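Local coordinates for protein prolyl oligopeptidase (Novosphingobium capsulatum, PDB 1YR2) that probably hydrolyses oligopeptides on the carboxyl side of proline, and more slowly of alanine, as a serine peptidase of the S9A family, at residues A[121-126]-A[136-141]; A[132-137]-A[151-156]; A[188-193]-A[205-210]; A[223-228]-A[241-246]. All blocks are in the same frame, centred on the assembly; numbering follows the deposited sequence.

How the contacts relate
All four contacts lie in the N-terminal beta-propeller domain and join neighbouring antiparallel strands within its four-stranded blades. Contacts 1 and 2 belong to one blade: they share Leu136 and Val137 of strand 134-139, and their centres are 11 Å apart. Contact 3 pairs the two last strands of the next blade, 18 Å from contact 2 between centres, and contact 4 the two middle strands of the blade after that. Contacts 3 and 4 touch, with centres 11 Å apart, through Trp208 and Lys210 against Arg226, Phe227 and Gln243. Along the chain contact 2 begins on the strand where contact 1 ends, and contacts 3 and 4 follow in series, as in a propeller built blade by blade.

Contact 1 of 4, residues A[121-126]-A[136-141]; sequences VFYSWN and LVRPAD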
# COMPACT_ATOMS: atom_id res chain seq x y z
N VAL A 121 -14.37 -14.09 21.04
CA VAL A 121 -13.63 -13.59 19.90
C VAL A 121 -13.90 -12.08 19.76
O VAL A 121 -15.05 -11.65 19.87
CB VAL A 121 -13.95 -14.40 18.62
CG1 VAL A 121 -15.38 -14.28 18.23
CG2 VAL A 121 -13.09 -13.96 17.45
N PHE A 122 -12.86 -11.31 19.48
CA PHE A 122 -12.85 -9.84 19.38
C PHE A 122 -12.38 -9.43 17.98
O PHE A 122 -11.42 -9.99 17.46
CB PHE A 122 -11.89 -9.18 20.41
CG PHE A 122 -12.12 -9.60 21.84
CD1 PHE A 122 -11.67 -10.81 22.32
CD2 PHE A 122 -12.80 -8.76 22.71
CE1 PHE A 122 -11.88 -11.19 23.64
CE2 PHE A 122 -12.98 -9.12 24.03
CZ PHE A 122 -12.57 -10.32 24.50
N TYR A 123 -13.11 -8.49 17.37
CA TYR A 123 -12.74 -8.03 16.04
C TYR A 123 -13.35 -6.68 15.76
O TYR A 123 -14.43 -6.37 16.20
CB TYR A 123 -13.16 -9.06 14.96
CG TYR A 123 -14.64 -9.40 15.01
CD1 TYR A 123 -15.12 -10.25 15.97
CD2 TYR A 123 -15.54 -8.80 14.15
CE1 TYR A 123 -16.45 -10.58 16.06
CE2 TYR A 123 -16.89 -9.10 14.22
CZ TYR A 123 -17.34 -9.98 15.20
OH TYR A 123 -18.67 -10.27 15.32
N SER A 124 -12.62 -5.85 15.03
CA SER A 124 -13.16 -4.59 14.55
C SER A 124 -14.18 -4.85 13.39
O SER A 124 -14.05 -5.85 12.67
CB SER A 124 -12.01 -3.66 14.15
OG SER A 124 -11.44 -4.02 12.92
N TRP A 125 -15.14 -3.94 13.24
CA TRP A 125 -16.09 -3.94 12.16
C TRP A 125 -16.49 -2.53 11.83
O TRP A 125 -16.75 -1.76 12.72
CB TRP A 125 -17.33 -4.75 12.49
CG TRP A 125 -18.31 -4.81 11.39
CD1 TRP A 125 -18.26 -5.61 10.33
CD2 TRP A 125 -19.51 -4.05 11.27
NE1 TRP A 125 -19.34 -5.39 9.50
CE2 TRP A 125 -20.13 -4.45 10.07
CE3 TRP A 125 -20.14 -3.07 12.06
CZ2 TRP A 125 -21.35 -3.93 9.65
CZ3 TRP A 125 -21.33 -2.55 11.64
CH2 TRP A 125 -21.94 -2.98 10.45
N ASN A 126 -16.51 -2.23 10.55
CA ASN A 126 -17.08 -1.00 10.01
C ASN A 126 -18.17 -1.34 9.01
O ASN A 126 -18.00 -2.16 8.19
CB ASN A 126 -15.98 -0.20 9.31
CG ASN A 126 -16.33 1.28 9.17
OD1 ASN A 126 -17.38 1.63 8.59
ND2 ASN A 126 -15.45 2.18 9.69
N LEU A 136 -16.25 -5.19 18.18
CA LEU A 136 -17.24 -6.22 18.48
C LEU A 136 -16.66 -7.42 19.18
O LEU A 136 -15.45 -7.76 19.08
CB LEU A 136 -17.91 -6.71 17.19
CG LEU A 136 -18.51 -5.65 16.29
CD1 LEU A 136 -19.37 -6.32 15.30
CD2 LEU A 136 -19.26 -4.62 17.09
N VAL A 137 -17.54 -8.09 19.91
CA VAL A 137 -17.18 -9.29 20.62
C VAL A 137 -18.33 -10.27 20.53
O VAL A 137 -19.51 -9.90 20.50
CB VAL A 137 -16.89 -8.99 22.11
CG1 VAL A 137 -18.14 -8.45 22.82
CG2 VAL A 137 -16.34 -10.22 22.81
N ARG A 138 -18.03 -11.54 20.49
CA ARG A 138 -19.09 -12.55 20.58
C ARG A 138 -18.53 -13.85 21.13
O ARG A 138 -17.32 -13.98 21.24
CB ARG A 138 -19.74 -12.73 19.21
CG ARG A 138 -18.87 -13.51 18.20
CD ARG A 138 -19.54 -13.63 16.79
NE ARG A 138 -18.63 -14.35 15.89
CZ ARG A 138 -18.56 -14.15 14.61
NH1 ARG A 138 -19.38 -13.32 14.00
NH2 ARG A 138 -17.69 -14.83 13.90
N PRO A 139 -19.35 -14.81 21.54
CA PRO A 139 -18.78 -16.09 21.99
C PRO A 139 -17.94 -16.77 20.90
O PRO A 139 -18.29 -16.72 19.72
CB PRO A 139 -20.02 -16.92 22.38
CG PRO A 139 -21.07 -15.85 22.69
CD PRO A 139 -20.83 -14.80 21.63
N ALA A 140 -16.86 -17.41 21.31
CA ALA A 140 -15.90 -18.02 20.40
C ALA A 140 -16.54 -19.10 19.56
O ALA A 140 -16.11 -19.31 18.44
CB ALA A 140 -14.70 -18.61 21.16
N ASP A 141 -17.54 -19.76 20.09
CA ASP A 141 -18.30 -20.79 19.38
C ASP A 141 -19.57 -20.27 18.65
O ASP A 141 -20.37 -21.07 18.20
CB ASP A 141 -18.73 -21.83 20.41
CG ASP A 141 -19.73 -21.27 21.42
OD1 ASP A 141 -19.30 -20.48 22.30
OD2 ASP A 141 -20.95 -21.51 21.39
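The shortest polar bond between strands 121-126 and 136-139 runs from Leu136 N to Tyr123 O, 2.9 Å, and Tyr123 N returns one to Leu136 O. A second reciprocal pair joins Val121 and Arg138, and its Val121 N to Arg138 O member is nearly straight at 172°. Between these two hydrogen-bonded pairs, Phe122 and Val137 form a non-hydrogen-bonded pair, the regular alternation of an antiparallel hairpin, here the two middle strands of a propeller blade.

On the face of Phe122 and Val137 the two side chains lie side by side. Val137 CG2 sits over one face of the Phe122 ring, 4.0 Å from the centroid. Trp168 and Ala170 of the next blade touch the same phenyl group.

The other face carries Val121, Tyr123, Leu136 and Arg138. Tyr123 has its CG between backbone N and carbonyl carbon (chi1 56°), which swings the ring across to the partner strand, where Leu136 CB rests over one face, 4.1 Å from the centroid. Leu136 CD1 reaches on to Trp125 CB at 3.8 Å. Arg138 runs extended from CG to NE; its CG packs on Val121 CG1 at 3.6 Å, and its guanidinium crosses the phenol with the two planes 56° apart. Tyr123 OH and Arg138 NH1 are close but badly angled for a bond. NH1 instead makes a salt bridge with Glu448 and a hydrogen bond to Thr146 O, so the buried charge is probably balanced by Glu448 while the tyrosine contributes mainly packing.

Contact 2 of 4, residues A[132-137]-A[151-156]; sequences QSQLLV and LLDPNT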
# COMPACT_ATOMS: atom_id res chain seq x y z
N GLN A 132 -14.94 5.70 12.39
CA GLN A 132 -14.07 4.73 13.05
C GLN A 132 -14.78 3.39 13.16
O GLN A 132 -15.96 3.33 13.34
CB GLN A 132 -13.68 5.17 14.48
CG GLN A 132 -12.89 6.50 14.61
CD GLN A 132 -12.64 6.85 16.08
OE1 GLN A 132 -11.87 6.17 16.74
NE2 GLN A 132 -13.33 7.87 16.59
N SER A 133 -14.02 2.31 13.07
CA SER A 133 -14.58 0.99 13.31
C SER A 133 -15.03 0.83 14.76
O SER A 133 -14.44 1.42 15.66
CB SER A 133 -13.55 -0.07 13.02
OG SER A 133 -13.39 -0.23 11.65
N GLN A 134 -16.07 0.02 14.97
CA GLN A 134 -16.42 -0.45 16.29
C GLN A 134 -15.57 -1.66 16.63
O GLN A 134 -15.04 -2.27 15.74
CB GLN A 134 -17.86 -0.91 16.29
CG GLN A 134 -18.89 0.18 15.91
CD GLN A 134 -20.32 -0.34 15.76
OE1 GLN A 134 -20.51 -1.45 15.31
NE2 GLN A 134 -21.33 0.48 16.13
N LEU A 135 -15.48 -1.97 17.92
CA LEU A 135 -14.92 -3.23 18.42
C LEU A 135 -16.12 -4.07 18.86
O LEU A 135 -16.88 -3.69 19.77
CB LEU A 135 -13.99 -3.00 19.60
CG LEU A 135 -13.30 -4.31 20.08
CD1 LEU A 135 -12.57 -4.96 18.98
CD2 LEU A 135 -12.43 -3.97 21.29
N LEU A 136 -16.25 -5.19 18.18
CA LEU A 136 -17.24 -6.22 18.48
C LEU A 136 -16.66 -7.42 19.18
O LEU A 136 -15.45 -7.76 19.08
CB LEU A 136 -17.91 -6.71 17.19
CG LEU A 136 -18.51 -5.65 16.29
CD1 LEU A 136 -19.37 -6.32 15.30
CD2 LEU A 136 -19.26 -4.62 17.09
N VAL A 137 -17.54 -8.09 19.91
CA VAL A 137 -17.18 -9.29 20.62
C VAL A 137 -18.33 -10.27 20.53
O VAL A 137 -19.51 -9.90 20.50
CB VAL A 137 -16.89 -8.99 22.11
CG1 VAL A 137 -18.14 -8.45 22.82
CG2 VAL A 137 -16.34 -10.22 22.81
N LEU A 151 -18.73 -3.72 21.79
CA LEU A 151 -17.94 -3.57 22.98
C LEU A 151 -17.39 -2.15 23.11
O LEU A 151 -17.49 -1.59 24.19
CB LEU A 151 -16.80 -4.60 22.98
CG LEU A 151 -15.98 -4.66 24.27
CD1 LEU A 151 -16.84 -4.93 25.54
CD2 LEU A 151 -14.90 -5.73 24.13
N LEU A 152 -16.80 -1.60 22.05
CA LEU A 152 -16.52 -0.16 21.99
C LEU A 152 -17.07 0.45 20.71
O LEU A 152 -16.99 -0.14 19.65
CB LEU A 152 -15.01 0.11 22.04
CG LEU A 152 -14.19 -0.49 23.18
CD1 LEU A 152 -12.70 -0.37 22.85
CD2 LEU A 152 -14.54 0.22 24.45
N ASP A 153 -17.68 1.64 20.83
CA ASP A 153 -18.06 2.41 19.67
C ASP A 153 -17.46 3.82 19.74
O ASP A 153 -18.07 4.74 20.27
CB ASP A 153 -19.55 2.50 19.50
CG ASP A 153 -19.93 3.08 18.14
OD1 ASP A 153 -19.05 3.69 17.48
OD2 ASP A 153 -21.05 2.91 17.63
N PRO A 154 -16.28 3.99 19.17
CA PRO A 154 -15.56 5.26 19.29
C PRO A 154 -16.30 6.44 18.65
O PRO A 154 -16.08 7.58 19.08
CB PRO A 154 -14.25 4.98 18.60
CG PRO A 154 -14.16 3.51 18.49
CD PRO A 154 -15.53 2.98 18.42
N ASN A 155 -17.20 6.17 17.71
CA ASN A 155 -18.00 7.21 17.08
C ASN A 155 -18.95 7.90 18.08
O ASN A 155 -19.34 9.03 17.84
CB ASN A 155 -18.81 6.63 15.89
CG ASN A 155 -17.95 5.90 14.90
OD1 ASN A 155 -17.15 6.51 14.19
ND2 ASN A 155 -18.07 4.57 14.87
N THR A 156 -19.33 7.24 19.17
CA THR A 156 -20.17 7.87 20.23
C THR A 156 -19.36 8.67 21.24
O THR A 156 -19.92 9.27 22.14
CB THR A 156 -20.94 6.80 21.04
OG1 THR A 156 -20.00 5.98 21.77
CG2 THR A 156 -21.69 5.83 20.15
O HOH W 1 -15.58 8.78 14.82
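Segments 132-137 and 151-156 run antiparallel and meet in a classic beta bulge, Leu151 and Leu152 both facing Leu135, where the third strand of a propeller blade pairs with the fourth. Leu135 O takes two donors, Leu151 N at 2.7 Å and Leu152 N at 3.1 Å. Leu135 CD2 lies beside Leu152 CD1, 3.9 Å away, and Leu177 of the next blade touches both side chains.

Beyond the bulge the contact turns polar. Gln134 NE2 meets Asp153 OD2 at 2.9 Å from above the carboxylate, the amide and carboxylate planes being 86° apart. Asp153 CG is anti to the backbone N (chi1 -169°), which leaves OD1 to accept from Asn155 N, closing an Asx turn, and from Asn155 ND2 on its syn lone pair. An alanine here would lose the carboxylate that both residues grip, and is likely to leave the Gln134 amide without this partner and to undo the Asx turn, leaving Asn155 to its bonds with Gln132.

Asn155 in turn clasps the backbone of Gln132: OD1 accepts from Gln132 N on a lone pair in the carbonyl plane, and ND2 donates to Gln132 O at 2.9 Å.

Contact 3 of 4, residues A[188-193]-A[205-210]; sequences WRTVKF and ELKWVK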
# COMPACT_ATOMS: atom_id res chain seq x y z
N TRP A 188 0.09 11.67 22.97
CA TRP A 188 -0.21 11.10 24.29
C TRP A 188 -1.42 10.16 24.14
O TRP A 188 -2.27 10.37 23.27
CB TRP A 188 -0.55 12.19 25.29
CG TRP A 188 0.62 13.10 25.73
CD1 TRP A 188 0.73 14.47 25.56
CD2 TRP A 188 1.80 12.69 26.43
NE1 TRP A 188 1.92 14.92 26.09
CE2 TRP A 188 2.59 13.85 26.64
CE3 TRP A 188 2.28 11.45 26.91
CZ2 TRP A 188 3.84 13.81 27.29
CZ3 TRP A 188 3.49 11.40 27.56
CH2 TRP A 188 4.27 12.59 27.76
N ARG A 189 -1.53 9.17 25.02
CA ARG A 189 -2.65 8.28 25.06
C ARG A 189 -3.12 8.13 26.49
O ARG A 189 -2.35 8.35 27.46
CB ARG A 189 -2.26 6.93 24.53
CG ARG A 189 -1.92 6.90 23.08
CD ARG A 189 -3.08 7.17 22.12
NE ARG A 189 -2.64 7.08 20.74
CZ ARG A 189 -2.17 8.10 20.04
NH1 ARG A 189 -2.03 9.29 20.57
NH2 ARG A 189 -1.79 7.91 18.80
N THR A 190 -4.38 7.79 26.65
CA THR A 190 -4.91 7.39 27.94
C THR A 190 -5.29 5.94 27.75
O THR A 190 -6.00 5.63 26.78
CB THR A 190 -6.16 8.15 28.31
OG1 THR A 190 -5.86 9.56 28.40
CG2 THR A 190 -6.71 7.67 29.73
N VAL A 191 -4.83 5.04 28.62
CA VAL A 191 -5.25 3.65 28.54
C VAL A 191 -6.39 3.40 29.50
O VAL A 191 -6.32 3.77 30.62
CB VAL A 191 -4.12 2.70 28.83
CG1 VAL A 191 -4.60 1.27 28.81
CG2 VAL A 191 -2.99 2.90 27.77
N LYS A 192 -7.48 2.82 29.01
CA LYS A 192 -8.70 2.58 29.79
C LYS A 192 -9.01 1.08 29.68
O LYS A 192 -8.41 0.36 28.88
CB LYS A 192 -9.85 3.37 29.19
CG LYS A 192 -9.71 4.86 29.35
CD LYS A 192 -10.89 5.62 28.82
CE LYS A 192 -10.54 7.09 28.72
NZ LYS A 192 -11.71 7.94 28.43
N PHE A 193 -9.97 0.63 30.45
CA PHE A 193 -10.30 -0.78 30.50
C PHE A 193 -11.84 -0.92 30.53
O PHE A 193 -12.56 -0.13 31.14
CB PHE A 193 -9.68 -1.42 31.76
CG PHE A 193 -8.17 -1.31 31.86
CD1 PHE A 193 -7.56 -0.17 32.36
CD2 PHE A 193 -7.35 -2.39 31.46
CE1 PHE A 193 -6.19 -0.08 32.43
CE2 PHE A 193 -6.00 -2.33 31.57
CZ PHE A 193 -5.38 -1.20 32.04
N GLU A 205 -7.35 4.13 34.81
CA GLU A 205 -6.90 4.87 33.66
C GLU A 205 -5.44 5.13 33.83
O GLU A 205 -4.95 5.48 34.94
CB GLU A 205 -7.64 6.19 33.47
CG GLU A 205 -9.15 6.12 33.32
CD GLU A 205 -9.72 7.44 32.83
OE1 GLU A 205 -9.00 8.46 32.90
OE2 GLU A 205 -10.87 7.46 32.36
N LEU A 206 -4.71 5.00 32.72
CA LEU A 206 -3.28 5.21 32.73
C LEU A 206 -3.03 6.44 31.89
O LEU A 206 -3.48 6.52 30.72
CB LEU A 206 -2.52 4.00 32.15
CG LEU A 206 -2.77 2.64 32.85
CD1 LEU A 206 -2.04 1.58 32.12
CD2 LEU A 206 -2.32 2.61 34.29
N LYS A 207 -2.31 7.41 32.48
CA LYS A 207 -1.95 8.65 31.82
C LYS A 207 -0.46 8.64 31.47
O LYS A 207 0.32 7.83 31.96
CB LYS A 207 -2.32 9.88 32.71
CG LYS A 207 -3.81 10.07 32.98
CD LYS A 207 -4.57 10.25 31.68
CE LYS A 207 -6.01 10.78 31.86
NZ LYS A 207 -6.52 11.21 30.51
N TRP A 208 -0.12 9.53 30.53
CA TRP A 208 1.24 9.77 30.02
C TRP A 208 1.81 8.62 29.25
O TRP A 208 3.02 8.43 29.15
CB TRP A 208 2.18 10.23 31.13
CG TRP A 208 1.54 11.27 31.95
CD1 TRP A 208 1.11 11.14 33.25
CD2 TRP A 208 1.14 12.58 31.53
NE1 TRP A 208 0.52 12.31 33.67
CE2 TRP A 208 0.52 13.21 32.63
CE3 TRP A 208 1.28 13.29 30.32
CZ2 TRP A 208 0.02 14.52 32.57
CZ3 TRP A 208 0.78 14.60 30.25
CH2 TRP A 208 0.16 15.20 31.37
N VAL A 209 0.91 7.85 28.65
CA VAL A 209 1.30 6.73 27.82
C VAL A 209 1.59 7.35 26.46
O VAL A 209 0.87 8.25 26.01
CB VAL A 209 0.15 5.76 27.73
CG1 VAL A 209 0.41 4.68 26.73
CG2 VAL A 209 -0.18 5.19 29.11
N LYS A 210 2.64 6.90 25.82
CA LYS A 210 2.97 7.42 24.51
C LYS A 210 3.87 6.48 23.79
O LYS A 210 4.80 5.92 24.38
CB LYS A 210 3.60 8.82 24.62
CG LYS A 210 4.09 9.38 23.26
CD LYS A 210 4.50 10.85 23.26
CE LYS A 210 5.47 11.25 24.31
NZ LYS A 210 5.78 12.73 24.18
O HOH W 2 -2.27 10.98 28.83
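Trp188 lies sandwiched between Trp208 and Lys210 of segment 205-210. Its CG is anti to the carbonyl carbon (chi1 -70°), which carries the indole over to them. Trp208 comes edge-on to one face, its CE3 over the centre, in a T-shaped pair with planes at 85° and six-membered centroids 5.1 Å apart. Over the opposite face comes Lys210, whose chain bends at chi3 (51°) to lay CE and NZ on the ring; NZ, 4.0 Å from the six-membered centroid, makes a cation-pi contact and is also hydrogen-bonded to Asn240. A serine at Trp188 would probably leave the Trp208 edge without its face and cost Lys210 an aromatic partner, Phe227 remaining.

Earlier in segment 205-210, Lys207 bends at chi2 so that NZ turns back to donate to Thr190 OG1 at 2.8 Å. Lys192 and Glu205 run side by side, but Lys192 NZ and Glu205 OE2 are 4.0 Å apart, beyond a salt bridge. Apolar packing joins Val191 CB to Leu206 CB, and Val191 CG2 to Val209 CG2.

Between Arg189 and Val191 the pairing slips by one residue, and a water bridges Arg189 O and Trp208 N. The slip is a beta bulge beside the propeller blade's edge strand, 204-210.

Contact 4 of 4, residues A[223-228]-A[241-246]; sequences LYSRFA and YNQTVW
Leu223 CD2 opens the contact, packing on Val245 CG1 at 4.2 Å. At Tyr224, N donates to Trp246 O and O accepts from Trp246 N, the first hydrogen-bonded pair. The Tyr224 ring lies against Trp246 CB, with Tyr224 CZ 3.8 Å away, and is slid aside from the indole so that the two barely overlap; the hydroxyl is bonded to Asp257 and Gln254. Ser225 pairs with Val245 without hydrogen bonds between their backbones, and OG is bonded to His271 O.

Arg226 forms the second hydrogen-bonded pair, with Thr244. Its CG stands between backbone N and carbonyl carbon (chi1 62°), which sets CD over one face of the Trp246 five-membered ring, 3.9 Å from the centroid. A bend at chi3 then turns the guanidinium back, and NE and NH2 both grip Phe227 O from the same face of its plane. Trp246 NE1, meanwhile, donates to Thr244 OG1 at 2.7 Å, fixing the indole.

Phe227 receives Gln243 CB over one face, while Tyr241 O lies at the ring edge, 3.3 Å from Phe227 CD2. A water joins Ala228 N to Tyr241 O. These last lie in loops beyond strands 223-226 and 244-246, the middle pair of a four-stranded propeller blade.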
# COMPACT_ATOMS: atom_id res chain seq x y z
N LEU A 223 1.49 -4.43 30.88
CA LEU A 223 2.72 -3.70 30.58
C LEU A 223 2.49 -2.63 29.52
O LEU A 223 1.80 -2.87 28.51
CB LEU A 223 3.79 -4.65 30.02
CG LEU A 223 4.36 -5.67 30.97
CD1 LEU A 223 5.03 -6.80 30.20
CD2 LEU A 223 5.35 -5.05 31.91
N TYR A 224 3.09 -1.47 29.74
CA TYR A 224 2.92 -0.33 28.87
C TYR A 224 4.17 0.56 28.97
O TYR A 224 5.00 0.41 29.86
CB TYR A 224 1.66 0.46 29.24
CG TYR A 224 1.72 1.17 30.59
CD1 TYR A 224 1.47 0.49 31.79
CD2 TYR A 224 2.01 2.52 30.67
CE1 TYR A 224 1.55 1.14 33.00
CE2 TYR A 224 2.13 3.17 31.89
CZ TYR A 224 1.83 2.48 33.05
OH TYR A 224 1.88 3.16 34.25
N SER A 225 4.30 1.47 28.02
CA SER A 225 5.39 2.42 28.04
C SER A 225 4.85 3.83 28.22
O SER A 225 3.76 4.15 27.74
CB SER A 225 6.19 2.33 26.74
OG SER A 225 6.68 1.00 26.56
N ARG A 226 5.60 4.64 28.96
CA ARG A 226 5.21 5.99 29.29
C ARG A 226 6.45 6.90 29.42
O ARG A 226 7.58 6.43 29.43
CB ARG A 226 4.43 6.03 30.58
CG ARG A 226 5.18 5.56 31.84
CD ARG A 226 4.48 5.98 33.15
NE ARG A 226 4.66 7.41 33.31
CZ ARG A 226 4.07 8.17 34.24
NH1 ARG A 226 3.29 7.61 35.16
NH2 ARG A 226 4.29 9.49 34.24
N PHE A 227 6.17 8.19 29.55
CA PHE A 227 7.17 9.23 29.77
C PHE A 227 6.83 9.99 31.04
O PHE A 227 5.74 9.89 31.55
CB PHE A 227 7.20 10.22 28.61
CG PHE A 227 7.67 9.63 27.32
CD1 PHE A 227 6.82 8.86 26.53
CD2 PHE A 227 8.97 9.84 26.89
CE1 PHE A 227 7.26 8.28 25.31
CE2 PHE A 227 9.40 9.27 25.71
CZ PHE A 227 8.52 8.48 24.91
N ALA A 228 7.79 10.76 31.54
CA ALA A 228 7.55 11.59 32.74
C ALA A 228 6.40 12.55 32.51
O ALA A 228 6.23 13.06 31.41
CB ALA A 228 8.80 12.37 33.12
N TYR A 241 12.18 11.91 25.52
CA TYR A 241 13.29 11.23 26.23
C TYR A 241 12.87 10.36 27.42
O TYR A 241 11.89 10.62 28.11
CB TYR A 241 14.37 12.23 26.73
CG TYR A 241 14.92 13.13 25.62
CD1 TYR A 241 15.12 12.63 24.34
CD2 TYR A 241 15.20 14.47 25.85
CE1 TYR A 241 15.61 13.45 23.30
CE2 TYR A 241 15.68 15.30 24.83
CZ TYR A 241 15.88 14.76 23.55
OH TYR A 241 16.35 15.55 22.54
N ASN A 242 13.68 9.34 27.67
CA ASN A 242 13.56 8.52 28.86
C ASN A 242 12.24 7.73 28.95
O ASN A 242 11.69 7.54 30.04
CB ASN A 242 13.81 9.35 30.11
CG ASN A 242 15.27 9.75 30.22
OD1 ASN A 242 16.15 8.88 30.24
ND2 ASN A 242 15.53 11.02 30.30
N GLN A 243 11.79 7.24 27.82
CA GLN A 243 10.66 6.35 27.83
C GLN A 243 10.93 5.13 28.75
O GLN A 243 12.04 4.56 28.77
CB GLN A 243 10.35 5.88 26.41
CG GLN A 243 9.06 5.04 26.36
CD GLN A 243 8.66 4.63 24.94
OE1 GLN A 243 9.50 4.18 24.15
NE2 GLN A 243 7.35 4.82 24.60
N THR A 244 9.95 4.75 29.53
CA THR A 244 10.11 3.64 30.49
C THR A 244 8.93 2.65 30.43
O THR A 244 7.83 3.05 30.14
CB THR A 244 10.34 4.14 31.93
OG1 THR A 244 9.29 5.02 32.31
CG2 THR A 244 11.55 5.02 32.00
N VAL A 245 9.22 1.38 30.66
CA VAL A 245 8.23 0.31 30.67
C VAL A 245 7.82 0.10 32.13
O VAL A 245 8.68 0.00 32.98
CB VAL A 245 8.78 -0.98 30.07
CG1 VAL A 245 7.71 -2.10 30.09
CG2 VAL A 245 9.25 -0.75 28.70
N TRP A 246 6.50 0.12 32.39
CA TRP A 246 5.87 -0.11 33.69
C TRP A 246 4.81 -1.20 33.63
O TRP A 246 4.31 -1.54 32.54
CB TRP A 246 5.19 1.16 34.16
CG TRP A 246 6.08 2.30 34.39
CD1 TRP A 246 6.76 3.07 33.45
CD2 TRP A 246 6.43 2.87 35.67
NE1 TRP A 246 7.48 4.05 34.07
CE2 TRP A 246 7.28 3.97 35.43
CE3 TRP A 246 6.08 2.55 37.01
CZ2 TRP A 246 7.81 4.76 36.46
CZ3 TRP A 246 6.60 3.32 38.02
CH2 TRP A 246 7.46 4.41 37.75
O HOH W 3 10.39 11.10 30.28